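Local coordinates for protein fanconi-associated nuclease 1 homolog (Pseudomonas aeruginosa, PDB 5Y7Q) that belongs to the FAN1 family of nucleases, combining HTH and SAP-type domains with a VRR-NUC domain, and is seen here with bound nucleic acid, at residues W274-G277 with R278-L282. Numbering follows the deposited sequence.
Sequences WLEG and RRVKL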
# COMPACT_ATOMS: atom_id res chain seq x y z
N TRP A 274 14.46 -5.62 -6.10
CA TRP A 274 13.24 -4.90 -5.73
C TRP A 274 12.18 -5.01 -6.82
O TRP A 274 10.98 -4.96 -6.52
CB TRP A 274 13.59 -3.44 -5.40
CG TRP A 274 12.60 -2.41 -5.84
CD1 TRP A 274 11.32 -2.23 -5.37
CD2 TRP A 274 12.81 -1.40 -6.83
NE1 TRP A 274 10.73 -1.18 -6.03
CE2 TRP A 274 11.62 -0.65 -6.93
CE3 TRP A 274 13.89 -1.07 -7.66
CZ2 TRP A 274 11.49 0.42 -7.82
CZ3 TRP A 274 13.76 -0.01 -8.53
CH2 TRP A 274 12.57 0.72 -8.60
N LEU A 275 12.62 -5.23 -8.07
CA LEU A 275 11.71 -5.51 -9.19
C LEU A 275 11.17 -6.94 -9.13
O LEU A 275 9.98 -7.18 -9.39
CB LEU A 275 12.47 -5.28 -10.50
CG LEU A 275 11.78 -4.80 -11.77
CD1 LEU A 275 10.84 -3.65 -11.48
CD2 LEU A 275 12.85 -4.37 -12.74
N GLU A 276 12.04 -7.91 -8.78
CA GLU A 276 11.63 -9.30 -8.60
C GLU A 276 10.60 -9.43 -7.48
O GLU A 276 9.79 -10.36 -7.49
CB GLU A 276 12.87 -10.16 -8.32
CG GLU A 276 12.62 -11.65 -8.07
CD GLU A 276 12.17 -12.41 -9.31
OE1 GLU A 276 12.13 -11.81 -10.41
OE2 GLU A 276 11.84 -13.61 -9.20
N GLY A 277 10.61 -8.50 -6.52
CA GLY A 277 9.53 -8.45 -5.56
C GLY A 277 8.18 -8.19 -6.21
O GLY A 277 7.21 -8.89 -5.95
N ARG A 278 8.12 -7.17 -7.06
CA ARG A 278 6.88 -6.87 -7.78
C ARG A 278 6.41 -8.07 -8.60
O ARG A 278 5.23 -8.45 -8.56
CB ARG A 278 7.09 -5.67 -8.70
CG ARG A 278 7.99 -4.58 -8.14
CD ARG A 278 7.17 -3.45 -7.57
NE ARG A 278 6.02 -3.18 -8.41
CZ ARG A 278 4.94 -2.53 -8.01
NH1 ARG A 278 4.90 -2.07 -6.76
NH2 ARG A 278 3.93 -2.33 -8.84
N ARG A 279 7.32 -8.67 -9.36
CA ARG A 279 6.93 -9.83 -10.17
C ARG A 279 6.37 -10.92 -9.29
O ARG A 279 5.31 -11.50 -9.58
CB ARG A 279 8.13 -10.38 -10.93
CG ARG A 279 7.81 -11.72 -11.54
CD ARG A 279 8.86 -12.16 -12.51
NE ARG A 279 9.77 -13.08 -11.86
CZ ARG A 279 9.64 -14.40 -11.91
NH1 ARG A 279 10.51 -15.18 -11.28
NH2 ARG A 279 8.63 -14.93 -12.60
N VAL A 280 7.08 -11.22 -8.21
CA VAL A 280 6.77 -12.36 -7.36
C VAL A 280 5.43 -12.14 -6.65
O VAL A 280 4.61 -13.07 -6.51
CB VAL A 280 7.96 -12.57 -6.41
CG1 VAL A 280 7.64 -12.17 -4.96
CG2 VAL A 280 8.56 -13.96 -6.57
N LYS A 281 5.14 -10.89 -6.26
CA LYS A 281 3.83 -10.56 -5.73
C LYS A 281 2.75 -10.85 -6.77
O LYS A 281 1.71 -11.44 -6.46
CB LYS A 281 3.79 -9.09 -5.29
CG LYS A 281 2.46 -8.67 -4.66
CD LYS A 281 2.46 -7.19 -4.22
CE LYS A 281 1.16 -6.80 -3.49
NZ LYS A 281 1.01 -5.31 -3.30
N LEU A 282 3.02 -10.47 -8.02
CA LEU A 282 2.00 -10.63 -9.06
C LEU A 282 1.68 -12.10 -9.28
O LEU A 282 0.50 -12.50 -9.30
CB LEU A 282 2.50 -9.97 -10.33
CG LEU A 282 1.61 -9.77 -11.51
CD1 LEU A 282 0.56 -8.78 -11.15
CD2 LEU A 282 2.49 -9.24 -12.60
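Glu-276 and Arg-279 form a two-pronged i to i+3 salt bridge along one face of an alpha-helix, in the first turns of helix 273-292. Arg-279 presents its guanidinium side-on: NE reaches Glu-276 OE1 at 3.0 Å, almost straight at 175°, and NH1 reaches Glu-276 OE2 at 2.9 Å, more bent at 147°. The fit is not coplanar. OE1 lies in the guanidinium plane, but the carboxylate is turned 46° against it; OE2 is met at its syn lone pair, while NE approaches the syn side of OE1 from out of the carboxylate plane. In both side chains CG lies opposite the backbone N, setting them alongside each other, and bends at chi2 of Glu-276 and chi3 of Arg-279 bring the charged ends together. OE1 also accepts from the backbone N of Tyr-270, while Pro-269 touches both side chains.

Backbone bonding is alpha-helical: Arg-279 N to Leu-275 O, Val-280 N to Glu-276 O (2.9 Å) and Lys-281 N to Gly-277 O each span four residues.

In van der Waals contact, the Arg-278 methylene CG packs 3.4 Å from the carbonyl oxygen of Trp-274; Leu-275 and Arg-278 both touch helix 236-253.

Two N-H groups of one arginine plus a backbone N-H thus hold the carboxylate, consistent with its staying ionised while tying the helix start to the preceding loop.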